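Local coordinates for protein dihydropteroate synthase (Stenotrophomonas maltophilia, PDB 7L6P) that probably catalyses the condensation of para-aminobenzoate with 6-hydroxymethyl-7,8-dihydropterin diphosphate to 7,8-dihydropteroate, the precursor of folates, at residues Asp129-Arg134 and Gly156-Met161; Gly137-Ala142 and Glu186-Ala191; Pro165-Val170 and Phe203-Ala208. All coordinates share one frame; numbering follows the deposited sequence.

Contact 1 of 3, residues Asp129-Arg134 and Gly156-Met161; sequences DIYGLR and GEPGHM
A chi1 of -151° at Tyr-131 swings CG away from the backbone N to lie beside the carbonyl carbon, and the phenol ring thereby offers a face to Pro-158. The proline sits squarely on that face: its CD is 3.6 Å from the centroid of the Tyr-131 ring and only 6° off the normal, a CH-pi contact. Tyrosine and proline side chains cross at about a right angle. The opposite ring face is covered by Arg-134 CB, so the aromatic ring is clamped between the two residues. Arg-134 NE gives Tyr-131 O a nearly straight bond of 3.0 Å (171°) in the guanidinium plane, and Arg-134 N approaches the same oxygen from the other face of the carbonyl plane at 3.2 Å. At the ring edge, a water in the ring plane lies 2.9 Å from Tyr-131 OH and reaches Gly-156 O only weakly. Ile-130 adds a looser apolar touch, CD1 to Pro-158 CB at 4.2 Å, and its side chain also borders the bound imidazole. An Asx turn, Tyr-131 N to Asp-129 OD1 at 2.7 Å, shapes the loop that follows strand 126-129. Between this loop and the 156-161 hairpin, both beyond C-terminal ends of barrel strands, attachment is thus apolar and CH-pi; the polar bonds shape the loop or, through Arg-134 NH2 to Met-154 O, tie it to the chain just before the hairpin, and the two segments themselves share one water bridge with a weak leg.

Contact 2 of 3, residues Gly137-Ala142 and Glu186-Ala191; sequences GALDAA and EMAGFA
Apolar contacts between Leu-139 and Ala-188 and between Ala-142 and Phe-190 make up most of this junction. In the first, Leu-139 turns CG beside its carbonyl carbon (chi1 -162°), carrying the branch point to within 3.7 Å of Ala-188 CB; the methyl Leu-139 CD2 is a little farther from the same carbon, at 4.2 Å. Ala-188 aims its CB at helix 138-145 from the last turn of helix 170-188, and the two backbones come nearest at Asp-140 and Ala-188. In the second, Ala-142 CB lies in the plane of the Phe-190 ring at its edge, 3.9 Å from CZ.

Contacts of the ring with main-chain atoms form another group. Phe-190 CZ is 3.6 Å from Ala-142 C, and CE1 is 3.9 Å from Leu-139 O. The far end of the ring, CE1 and CZ, thus reaches the backbone of helix 138-145, with Leu-139 O near its plane. Its further neighbours are Leu-133, Val-149 and Ala-185.

Polar atoms contribute little across the junction: Asp-140 OD1 merely approaches Ala-188 CB at 4.1 Å. Backbone hydrogen bonds instead shape each partner separately. Gly-137 occupies the N-cap of helix 138-145, and its O accepts from Ala-141 N. Gly-189 ends helix 170-188 in a Schellman motif with positive phi, Gly-189 N bonding to Glu-186 O at 3.1 Å, and the chain turns there so that Phe-190 can reach back toward Ala-142.

Helices 138-145 and 170-188 follow successive strands, 126-129 and 149-152, and their meeting on the outside of the parallel barrel is the neighbour-to-neighbour helix packing of a TIM barrel.

Contact 3 of 3, residues Pro165-Val170 and Phe203-Ala208; sequences PHYDDV and FGKTTA
Tyr-167 and Lys-205 approach each other at a slant, the phenol oxygen leading. Tyr-167 OH lies alongside the lysine chain, 3.6 Å from Lys-205 CG, and donates a hydrogen bond to Gly-204 O over 2.7 Å. That oxygen is near the ring plane at the ring's edge, yet the hydroxyl stands 39° out of the carbonyl plane and so misses the usual lone-pair direction. Val-170 CG2 sits over the centre of one ring face, 3.7 Å above it, and His-209 meets the tyrosine ring edge-to-face. Pro-165 packs on the same peptide, its CB 3.1 Å from Gly-204 O. The chain of Lys-205, bent at chi2 (145°) and chi4, carries the amine back over its own loop, where Lys-205 NZ lies 2.9 Å from Phe-203 O and also within hydrogen-bonding reach of Gly-200 O, Leu-199 O and His-153 ND1, acceptors that must share its N-H groups. Thr-206 OG1 caps His-209 N. Phe-203 borders the imidazole bound in the active site. A single direct hydrogen bond, alongside proline packing on that peptide, therefore joins loops that follow neighbouring strands 149-152 and 195-198 at the C-terminal end of the TIM barrel and lead into helices 170-188 and 207-215, while the buried lysine amine is satisfied within its own surroundings.

Contacts 1 and 2 lie at the surface, whereas contact 3 is partly buried, with three of its six touching residues enclosed. Contacts 1 and 2 share the chain leading from strand 126-129 into helix 138-145: Leu-133 CD1 packs 3.6 Å from Leu-139 CD1, so loop and helix layer are continuous. Contacts 1 and 3 meet where Met-161 SD lies 3.9 Å from Phe-203 CD1, and both border imidazole. Contacts 2 and 3 involve opposite ends of helix 170-188 and stay about 16 Å apart at their nearest atoms. Chemistry follows place: CH-pi packing between loops, apolar packing between helices, and a direct hydrogen bond only in contact 3.

Contact 1 of 3, residues Asp129-Arg134 and Gly156-Met161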
ATOM      1  N   ASP A 129     -18.587 -13.840 -12.092  1.00 59.57           N
ATOM      2  CA  ASP A 129     -19.098 -13.624 -13.451  1.00 58.21           C
ATOM      3  C   ASP A 129     -18.828 -12.198 -13.926  1.00 57.47           C
ATOM      4  O   ASP A 129     -19.443 -11.246 -13.429  1.00 58.06           O
ATOM      5  CB  ASP A 129     -20.594 -13.930 -13.514  1.00 55.31           C
ATOM      6  CG  ASP A 129     -21.178 -13.734 -14.921  1.00 57.74           C
ATOM      7  OD1 ASP A 129     -20.426 -13.504 -15.906  1.00 56.80           O
ATOM      8  OD2 ASP A 129     -22.407 -13.814 -15.039  1.00 56.44           O
ATOM      9  N   ILE A 130     -17.952 -12.056 -14.930  1.00 55.58           N
ATOM     10  CA  ILE A 130     -17.682 -10.737 -15.503  1.00 56.81           C
ATOM     11  C   ILE A 130     -18.926 -10.136 -16.166  1.00 57.20           C
ATOM     12  O   ILE A 130     -19.017  -8.912 -16.315  1.00 57.45           O
ATOM     13  CB  ILE A 130     -16.529 -10.794 -16.531  1.00 58.55           C
ATOM     14  CG1 ILE A 130     -16.882 -11.693 -17.717  1.00 58.83           C
ATOM     15  CG2 ILE A 130     -15.227 -11.257 -15.901  1.00 59.82           C
ATOM     16  CD1 ILE A 130     -15.957 -11.464 -18.929  1.00 52.87           C
ATOM     17  N   TYR A 131     -19.870 -10.971 -16.614  1.00 54.20           N
ATOM     18  CA  TYR A 131     -21.029 -10.523 -17.388  1.00 56.75           C
ATOM     19  C   TYR A 131     -22.262 -10.253 -16.536  1.00 57.14           C
ATOM     20  O   TYR A 131     -23.313  -9.897 -17.091  1.00 56.24           O
ATOM     21  CB  TYR A 131     -21.389 -11.546 -18.476  1.00 55.20           C
ATOM     22  CG  TYR A 131     -22.052 -10.943 -19.705  1.00 56.44           C
ATOM     23  CD1 TYR A 131     -21.946  -9.582 -19.979  1.00 56.49           C
ATOM     24  CD2 TYR A 131     -22.802 -11.731 -20.580  1.00 57.60           C
ATOM     25  CE1 TYR A 131     -22.551  -9.022 -21.109  1.00 59.57           C
ATOM     26  CE2 TYR A 131     -23.425 -11.175 -21.709  1.00 61.36           C
ATOM     27  CZ  TYR A 131     -23.288  -9.818 -21.968  1.00 60.99           C
ATOM     28  OH  TYR A 131     -23.884  -9.251 -23.079  1.00 59.36           O
ATOM     29  N   GLY A 132     -22.191 -10.487 -15.231  1.00 55.30           N
ATOM     30  CA  GLY A 132     -23.324 -10.208 -14.358  1.00 50.88           C
ATOM     31  C   GLY A 132     -24.525 -11.088 -14.607  1.00 53.04           C
ATOM     32  O   GLY A 132     -25.661 -10.594 -14.570  1.00 50.09           O
ATOM     33  N   LEU A 133     -24.305 -12.378 -14.863  1.00 51.15           N
ATOM     34  CA  LEU A 133     -25.371 -13.327 -15.177  1.00 56.31           C
ATOM     35  C   LEU A 133     -26.202 -12.891 -16.387  1.00 58.20           C
ATOM     36  O   LEU A 133     -27.363 -13.269 -16.497  1.00 57.61           O
ATOM     37  CB  LEU A 133     -26.288 -13.572 -13.962  1.00 54.36           C
ATOM     38  CG  LEU A 133     -25.630 -14.102 -12.678  1.00 56.42           C
ATOM     39  CD1 LEU A 133     -26.626 -14.281 -11.544  1.00 60.90           C
ATOM     40  CD2 LEU A 133     -24.891 -15.414 -12.934  1.00 60.00           C
ATOM     41  N   ARG A 134     -25.658 -12.057 -17.277  1.00 54.61           N
ATOM     42  CA  ARG A 134     -26.410 -11.639 -18.450  1.00 56.40           C
ATOM     43  C   ARG A 134     -26.295 -12.601 -19.618  1.00 54.79           C
ATOM     44  O   ARG A 134     -27.009 -12.431 -20.598  1.00 54.90           O
ATOM     45  CB  ARG A 134     -25.965 -10.251 -18.918  1.00 58.45           C
ATOM     46  CG  ARG A 134     -26.607  -9.102 -18.170  1.00 51.64           C
ATOM     47  CD  ARG A 134     -26.108  -7.793 -18.731  1.00 53.12           C
ATOM     48  NE  ARG A 134     -24.667  -7.610 -18.533  1.00 53.70           N
ATOM     49  CZ  ARG A 134     -23.977  -6.595 -19.033  1.00 51.24           C
ATOM     50  NH1 ARG A 134     -24.552  -5.683 -19.795  1.00 53.57           N
ATOM     51  NH2 ARG A 134     -22.674  -6.494 -18.769  1.00 54.68           N
ATOM     52  N   GLY A 156     -19.775  -3.421 -22.418  1.00 67.42           N
ATOM     53  CA  GLY A 156     -19.333  -4.301 -23.479  1.00 61.48           C
ATOM     54  C   GLY A 156     -19.786  -5.732 -23.263  1.00 63.56           C
ATOM     55  O   GLY A 156     -20.619  -6.036 -22.407  1.00 66.36           O
ATOM     56  N   GLU A 157     -19.210  -6.625 -24.052  1.00 65.07           N
ATOM     57  CA  GLU A 157     -19.542  -8.040 -24.002  1.00 68.53           C
ATOM     58  C   GLU A 157     -18.278  -8.849 -23.793  1.00 68.81           C
ATOM     59  O   GLU A 157     -17.178  -8.385 -24.102  1.00 71.06           O
ATOM     60  CB  GLU A 157     -20.231  -8.534 -25.283  1.00 64.31           C
ATOM     61  CG  GLU A 157     -21.053  -7.517 -26.024  1.00 68.00           C
ATOM     62  CD  GLU A 157     -21.488  -8.046 -27.379  1.00 69.83           C
ATOM     63  OE1 GLU A 157     -22.046  -9.167 -27.435  1.00 66.79           O
ATOM     64  OE2 GLU A 157     -21.236  -7.359 -28.388  1.00 70.89           O
ATOM     65  N   PRO A 158     -18.402 -10.070 -23.257  1.00 70.58           N
ATOM     66  CA  PRO A 158     -17.229 -10.951 -23.136  1.00 69.32           C
ATOM     67  C   PRO A 158     -16.539 -11.144 -24.476  1.00 72.20           C
ATOM     68  O   PRO A 158     -17.176 -11.589 -25.436  1.00 72.50           O
ATOM     69  CB  PRO A 158     -17.826 -12.264 -22.617  1.00 68.81           C
ATOM     70  CG  PRO A 158     -19.098 -11.833 -21.885  1.00 66.61           C
ATOM     71  CD  PRO A 158     -19.622 -10.657 -22.656  1.00 63.05           C
ATOM     72  N   GLY A 159     -15.260 -10.787 -24.579  1.00 75.59           N
ATOM     73  CA  GLY A 159     -14.531 -10.947 -25.813  1.00 74.50           C
ATOM     74  C   GLY A 159     -14.455  -9.699 -26.660  1.00 74.70           C
ATOM     75  O   GLY A 159     -13.730  -9.690 -27.652  1.00 76.35           O
ATOM     76  N   HIS A 160     -15.284  -8.705 -26.370  1.00 77.11           N
ATOM     77  CA  HIS A 160     -15.310  -7.447 -27.118  1.00 79.22           C
ATOM     78  C   HIS A 160     -15.415  -6.314 -26.107  1.00 82.67           C
ATOM     79  O   HIS A 160     -16.510  -5.831 -25.811  1.00 82.09           O
ATOM     80  CB  HIS A 160     -16.439  -7.433 -28.133  1.00 75.85           C
ATOM     81  CG  HIS A 160     -16.494  -8.672 -28.960  1.00 72.41           C
ATOM     82  ND1 HIS A 160     -17.106  -9.828 -28.531  1.00 74.22           N
ATOM     83  CD2 HIS A 160     -16.000  -8.941 -30.190  1.00 74.43           C
ATOM     84  CE1 HIS A 160     -16.983 -10.759 -29.460  1.00 70.75           C
ATOM     85  NE2 HIS A 160     -16.322 -10.244 -30.479  1.00 72.44           N
ATOM     86  N   MET A 161     -14.268  -5.893 -25.595  1.00 89.54           N
ATOM     87  CA  MET A 161     -14.228  -4.764 -24.689  1.00 91.94           C
ATOM     88  C   MET A 161     -14.263  -3.462 -25.480  1.00 97.50           C
ATOM     89  O   MET A 161     -13.833  -3.392 -26.635  1.00 95.78           O
ATOM     90  CB  MET A 161     -12.973  -4.838 -23.816  1.00 91.27           C
ATOM     91  CG  MET A 161     -13.217  -4.763 -22.303  1.00 88.76           C
ATOM     92  SD  MET A 161     -14.519  -5.868 -21.667  1.00 92.05           S
ATOM     93  CE  MET A 161     -13.951  -7.481 -22.233  1.00 85.70           C
TER
HETATM   94  O   HOH W   1     -23.732  -6.413 -23.750  1.00 60.46           O

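Contact 2 of 3, residues Gly137-Ala142 and Glu186-Ala191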
ATOM      1  N   GLY A 137     -29.273 -17.882 -20.205  1.00 66.06           N
ATOM      2  CA  GLY A 137     -29.337 -19.016 -19.292  1.00 64.28           C
ATOM      3  C   GLY A 137     -28.505 -18.902 -18.022  1.00 64.83           C
ATOM      4  O   GLY A 137     -28.593 -19.783 -17.158  1.00 66.75           O
ATOM      5  N   ALA A 138     -27.658 -17.889 -17.899  1.00 64.43           N
ATOM      6  CA  ALA A 138     -26.764 -17.797 -16.750  1.00 64.01           C
ATOM      7  C   ALA A 138     -27.530 -17.556 -15.454  1.00 67.20           C
ATOM      8  O   ALA A 138     -27.207 -18.133 -14.405  1.00 63.48           O
ATOM      9  CB  ALA A 138     -25.759 -16.672 -16.981  1.00 61.52           C
ATOM     10  N   LEU A 139     -28.527 -16.676 -15.510  1.00 64.67           N
ATOM     11  CA  LEU A 139     -29.276 -16.305 -14.322  1.00 62.56           C
ATOM     12  C   LEU A 139     -29.894 -17.528 -13.653  1.00 65.27           C
ATOM     13  O   LEU A 139     -29.704 -17.757 -12.452  1.00 66.28           O
ATOM     14  CB  LEU A 139     -30.335 -15.288 -14.718  1.00 62.62           C
ATOM     15  CG  LEU A 139     -30.986 -14.422 -13.664  1.00 62.77           C
ATOM     16  CD1 LEU A 139     -29.920 -13.666 -12.908  1.00 56.32           C
ATOM     17  CD2 LEU A 139     -31.966 -13.477 -14.359  1.00 62.70           C
ATOM     18  N   ASP A 140     -30.634 -18.330 -14.418  1.00 66.53           N
ATOM     19  CA  ASP A 140     -31.290 -19.499 -13.840  1.00 68.81           C
ATOM     20  C   ASP A 140     -30.286 -20.571 -13.452  1.00 68.14           C
ATOM     21  O   ASP A 140     -30.479 -21.270 -12.449  1.00 69.73           O
ATOM     22  CB  ASP A 140     -32.314 -20.083 -14.810  1.00 71.16           C
ATOM     23  CG  ASP A 140     -33.542 -19.219 -14.956  1.00 76.18           C
ATOM     24  OD1 ASP A 140     -33.843 -18.465 -14.002  1.00 73.11           O
ATOM     25  OD2 ASP A 140     -34.232 -19.328 -16.007  1.00 81.95           O
ATOM     26  N   ALA A 141     -29.219 -20.729 -14.236  1.00 65.67           N
ATOM     27  CA  ALA A 141     -28.277 -21.803 -13.956  1.00 66.81           C
ATOM     28  C   ALA A 141     -27.582 -21.570 -12.624  1.00 67.27           C
ATOM     29  O   ALA A 141     -27.492 -22.481 -11.797  1.00 68.39           O
ATOM     30  CB  ALA A 141     -27.262 -21.919 -15.097  1.00 68.27           C
ATOM     31  N   ALA A 142     -27.110 -20.341 -12.394  1.00 66.74           N
ATOM     32  CA  ALA A 142     -26.415 -19.991 -11.158  1.00 64.54           C
ATOM     33  C   ALA A 142     -27.352 -20.000  -9.947  1.00 68.03           C
ATOM     34  O   ALA A 142     -26.928 -20.323  -8.823  1.00 62.37           O
ATOM     35  CB  ALA A 142     -25.750 -18.629 -11.323  1.00 59.06           C
ATOM     36  N   GLU A 186     -32.751 -11.470  -7.664  1.00 55.29           N
ATOM     37  CA  GLU A 186     -33.826 -11.643  -6.696  1.00 56.67           C
ATOM     38  C   GLU A 186     -35.017 -12.354  -7.343  1.00 57.73           C
ATOM     39  O   GLU A 186     -35.549 -13.322  -6.791  1.00 58.53           O
ATOM     40  CB  GLU A 186     -34.255 -10.279  -6.138  1.00 58.95           C
ATOM     41  CG  GLU A 186     -35.453 -10.358  -5.150  1.00 59.25           C
ATOM     42  CD  GLU A 186     -35.946  -8.995  -4.598  1.00 63.75           C
ATOM     43  OE1 GLU A 186     -35.288  -7.938  -4.790  1.00 63.78           O
ATOM     44  OE2 GLU A 186     -37.018  -8.991  -3.926  1.00 78.10           O
ATOM     45  N   MET A 187     -35.416 -11.918  -8.545  1.00 57.44           N
ATOM     46  CA  MET A 187     -36.545 -12.561  -9.223  1.00 59.91           C
ATOM     47  C   MET A 187     -36.234 -13.994  -9.635  1.00 60.87           C
ATOM     48  O   MET A 187     -37.148 -14.824  -9.704  1.00 64.30           O
ATOM     49  CB  MET A 187     -36.999 -11.754 -10.443  1.00 56.05           C
ATOM     50  CG  MET A 187     -37.781 -10.517 -10.100  1.00 56.68           C
ATOM     51  SD  MET A 187     -39.137 -10.902  -8.945  1.00 73.14           S
ATOM     52  CE  MET A 187     -38.462 -10.017  -7.543  1.00 62.22           C
ATOM     53  N   ALA A 188     -34.977 -14.306  -9.931  1.00 58.33           N
ATOM     54  CA  ALA A 188     -34.617 -15.668 -10.301  1.00 60.04           C
ATOM     55  C   ALA A 188     -34.544 -16.618  -9.104  1.00 64.28           C
ATOM     56  O   ALA A 188     -34.351 -17.823  -9.298  1.00 66.89           O
ATOM     57  CB  ALA A 188     -33.281 -15.660 -11.056  1.00 56.78           C
ATOM     58  N   GLY A 189     -34.685 -16.125  -7.878  1.00 64.83           N
ATOM     59  CA  GLY A 189     -34.755 -16.989  -6.718  1.00 63.61           C
ATOM     60  C   GLY A 189     -33.561 -16.937  -5.779  1.00 62.71           C
ATOM     61  O   GLY A 189     -33.497 -17.750  -4.846  1.00 62.83           O
ATOM     62  N   PHE A 190     -32.614 -16.031  -6.000  1.00 57.16           N
ATOM     63  CA  PHE A 190     -31.441 -15.962  -5.138  1.00 63.82           C
ATOM     64  C   PHE A 190     -31.826 -15.482  -3.748  1.00 62.71           C
ATOM     65  O   PHE A 190     -32.588 -14.528  -3.601  1.00 59.67           O
ATOM     66  CB  PHE A 190     -30.406 -14.985  -5.720  1.00 57.38           C
ATOM     67  CG  PHE A 190     -29.468 -15.593  -6.711  1.00 60.34           C
ATOM     68  CD1 PHE A 190     -29.847 -15.756  -8.037  1.00 61.37           C
ATOM     69  CD2 PHE A 190     -28.175 -15.953  -6.334  1.00 62.19           C
ATOM     70  CE1 PHE A 190     -28.971 -16.305  -8.960  1.00 62.29           C
ATOM     71  CE2 PHE A 190     -27.289 -16.499  -7.257  1.00 60.44           C
ATOM     72  CZ  PHE A 190     -27.683 -16.676  -8.568  1.00 59.96           C
ATOM     73  N   ALA A 191     -31.188 -16.050  -2.735  1.00 65.12           N
ATOM     74  CA  ALA A 191     -31.198 -15.430  -1.427  1.00 63.97           C
ATOM     75  C   ALA A 191     -30.060 -14.421  -1.387  1.00 66.37           C
ATOM     76  O   ALA A 191     -29.097 -14.528  -2.148  1.00 62.37           O
ATOM     77  CB  ALA A 191     -31.039 -16.475  -0.325  1.00 68.10           C
TER

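Contact 3 of 3, residues Pro165-Val170 and Phe203-Ala208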
ATOM      1  N   PRO A 165     -14.593   3.795 -23.797  1.00 84.07           N
ATOM      2  CA  PRO A 165     -15.678   3.753 -22.814  1.00 74.08           C
ATOM      3  C   PRO A 165     -16.123   5.160 -22.452  1.00 69.18           C
ATOM      4  O   PRO A 165     -15.312   6.082 -22.366  1.00 69.43           O
ATOM      5  CB  PRO A 165     -15.035   3.046 -21.616  1.00 73.32           C
ATOM      6  CG  PRO A 165     -13.788   2.366 -22.181  1.00 74.53           C
ATOM      7  CD  PRO A 165     -13.329   3.261 -23.266  1.00 78.76           C
ATOM      8  N   HIS A 166     -17.421   5.320 -22.231  1.00 64.52           N
ATOM      9  CA  HIS A 166     -17.988   6.623 -21.911  1.00 64.44           C
ATOM     10  C   HIS A 166     -19.084   6.477 -20.858  1.00 62.00           C
ATOM     11  O   HIS A 166     -19.821   5.489 -20.832  1.00 58.70           O
ATOM     12  CB  HIS A 166     -18.561   7.329 -23.150  1.00 67.36           C
ATOM     13  CG  HIS A 166     -19.530   8.423 -22.810  1.00 77.44           C
ATOM     14  ND1 HIS A 166     -19.129   9.650 -22.321  1.00 78.99           N
ATOM     15  CD2 HIS A 166     -20.887   8.452 -22.836  1.00 77.28           C
ATOM     16  CE1 HIS A 166     -20.199  10.396 -22.086  1.00 76.31           C
ATOM     17  NE2 HIS A 166     -21.277   9.694 -22.390  1.00 75.02           N
ATOM     18  N   TYR A 167     -19.167   7.474 -19.981  1.00 63.22           N
ATOM     19  CA  TYR A 167     -20.188   7.524 -18.944  1.00 60.61           C
ATOM     20  C   TYR A 167     -20.547   8.977 -18.698  1.00 61.53           C
ATOM     21  O   TYR A 167     -19.658   9.801 -18.489  1.00 62.92           O
ATOM     22  CB  TYR A 167     -19.692   6.915 -17.636  1.00 54.78           C
ATOM     23  CG  TYR A 167     -19.322   5.457 -17.691  1.00 55.49           C
ATOM     24  CD1 TYR A 167     -20.274   4.473 -17.471  1.00 54.68           C
ATOM     25  CD2 TYR A 167     -18.008   5.062 -17.915  1.00 53.25           C
ATOM     26  CE1 TYR A 167     -19.935   3.138 -17.488  1.00 53.59           C
ATOM     27  CE2 TYR A 167     -17.666   3.730 -17.958  1.00 52.99           C
ATOM     28  CZ  TYR A 167     -18.636   2.771 -17.746  1.00 54.98           C
ATOM     29  OH  TYR A 167     -18.305   1.431 -17.763  1.00 55.24           O
ATOM     30  N   ASP A 168     -21.836   9.290 -18.689  1.00 60.85           N
ATOM     31  CA  ASP A 168     -22.242  10.587 -18.167  1.00 61.44           C
ATOM     32  C   ASP A 168     -21.903  10.673 -16.686  1.00 58.94           C
ATOM     33  O   ASP A 168     -21.419  11.700 -16.202  1.00 62.30           O
ATOM     34  CB  ASP A 168     -23.738  10.800 -18.370  1.00 61.07           C
ATOM     35  CG  ASP A 168     -24.127  10.854 -19.826  1.00 72.48           C
ATOM     36  OD1 ASP A 168     -23.319  11.365 -20.649  1.00 74.65           O
ATOM     37  OD2 ASP A 168     -25.254  10.382 -20.144  1.00 72.14           O
ATOM     38  N   ASP A 169     -22.191   9.608 -15.944  1.00 57.39           N
ATOM     39  CA  ASP A 169     -21.934   9.566 -14.510  1.00 58.12           C
ATOM     40  C   ASP A 169     -21.599   8.119 -14.183  1.00 55.76           C
ATOM     41  O   ASP A 169     -22.516   7.297 -14.052  1.00 55.09           O
ATOM     42  CB  ASP A 169     -23.165  10.042 -13.753  1.00 56.66           C
ATOM     43  CG  ASP A 169     -22.941  10.134 -12.279  1.00 57.66           C
ATOM     44  OD1 ASP A 169     -22.289   9.242 -11.696  1.00 57.64           O
ATOM     45  OD2 ASP A 169     -23.445  11.119 -11.696  1.00 64.61           O
ATOM     46  N   VAL A 170     -20.303   7.814 -14.058  1.00 47.44           N
ATOM     47  CA  VAL A 170     -19.895   6.416 -13.962  1.00 44.89           C
ATOM     48  C   VAL A 170     -20.412   5.793 -12.675  1.00 48.59           C
ATOM     49  O   VAL A 170     -20.809   4.620 -12.663  1.00 47.99           O
ATOM     50  CB  VAL A 170     -18.367   6.265 -14.109  1.00 46.89           C
ATOM     51  CG1 VAL A 170     -17.616   7.010 -13.006  1.00 45.79           C
ATOM     52  CG2 VAL A 170     -17.974   4.789 -14.137  1.00 44.18           C
ATOM     53  N   PHE A 203     -12.960  -2.771 -16.840  1.00 57.00           N
ATOM     54  CA  PHE A 203     -13.836  -3.405 -17.827  1.00 58.92           C
ATOM     55  C   PHE A 203     -14.794  -2.360 -18.396  1.00 58.48           C
ATOM     56  O   PHE A 203     -15.830  -2.054 -17.797  1.00 58.93           O
ATOM     57  CB  PHE A 203     -14.596  -4.562 -17.194  1.00 56.08           C
ATOM     58  CG  PHE A 203     -13.750  -5.776 -16.928  1.00 57.98           C
ATOM     59  CD1 PHE A 203     -13.478  -6.683 -17.950  1.00 54.07           C
ATOM     60  CD2 PHE A 203     -13.243  -6.025 -15.646  1.00 52.72           C
ATOM     61  CE1 PHE A 203     -12.730  -7.821 -17.711  1.00 51.95           C
ATOM     62  CE2 PHE A 203     -12.503  -7.167 -15.399  1.00 52.34           C
ATOM     63  CZ  PHE A 203     -12.229  -8.063 -16.443  1.00 52.91           C
ATOM     64  N   GLY A 204     -14.452  -1.823 -19.557  1.00 57.09           N
ATOM     65  CA  GLY A 204     -15.205  -0.737 -20.142  1.00 57.46           C
ATOM     66  C   GLY A 204     -15.021   0.539 -19.357  1.00 57.41           C
ATOM     67  O   GLY A 204     -15.982   1.302 -19.197  1.00 56.26           O
ATOM     68  N   LYS A 205     -13.792   0.814 -18.897  1.00 57.00           N
ATOM     69  CA  LYS A 205     -13.528   1.983 -18.071  1.00 54.23           C
ATOM     70  C   LYS A 205     -12.152   2.557 -18.361  1.00 50.28           C
ATOM     71  O   LYS A 205     -11.167   1.821 -18.445  1.00 52.58           O
ATOM     72  CB  LYS A 205     -13.630   1.630 -16.583  1.00 53.85           C
ATOM     73  CG  LYS A 205     -15.058   1.440 -16.110  1.00 53.30           C
ATOM     74  CD  LYS A 205     -15.143   0.346 -15.061  1.00 54.42           C
ATOM     75  CE  LYS A 205     -16.585  -0.090 -14.843  1.00 51.01           C
ATOM     76  NZ  LYS A 205     -16.755  -1.553 -15.063  1.00 49.45           N
ATOM     77  N   THR A 206     -12.086   3.879 -18.481  1.00 48.95           N
ATOM     78  CA  THR A 206     -10.797   4.543 -18.518  1.00 47.42           C
ATOM     79  C   THR A 206     -10.143   4.517 -17.137  1.00 51.74           C
ATOM     80  O   THR A 206     -10.760   4.153 -16.121  1.00 49.13           O
ATOM     81  CB  THR A 206     -10.943   6.000 -18.957  1.00 49.75           C
ATOM     82  OG1 THR A 206     -11.686   6.721 -17.955  1.00 50.79           O
ATOM     83  CG2 THR A 206     -11.580   6.123 -20.312  1.00 43.38           C
ATOM     84  N   THR A 207      -8.870   4.925 -17.092  1.00 48.76           N
ATOM     85  CA  THR A 207      -8.234   5.075 -15.786  1.00 47.71           C
ATOM     86  C   THR A 207      -8.998   6.080 -14.930  1.00 47.13           C
ATOM     87  O   THR A 207      -9.176   5.867 -13.726  1.00 48.05           O
ATOM     88  CB  THR A 207      -6.775   5.497 -15.937  1.00 49.39           C
ATOM     89  OG1 THR A 207      -6.052   4.472 -16.620  1.00 50.26           O
ATOM     90  CG2 THR A 207      -6.140   5.756 -14.567  1.00 47.45           C
ATOM     91  N   ALA A 208      -9.502   7.152 -15.545  1.00 48.46           N
ATOM     92  CA  ALA A 208     -10.274   8.154 -14.811  1.00 47.66           C
ATOM     93  C   ALA A 208     -11.545   7.544 -14.233  1.00 45.68           C
ATOM     94  O   ALA A 208     -11.890   7.796 -13.076  1.00 47.11           O
ATOM     95  CB  ALA A 208     -10.614   9.340 -15.722  1.00 46.83           C
TER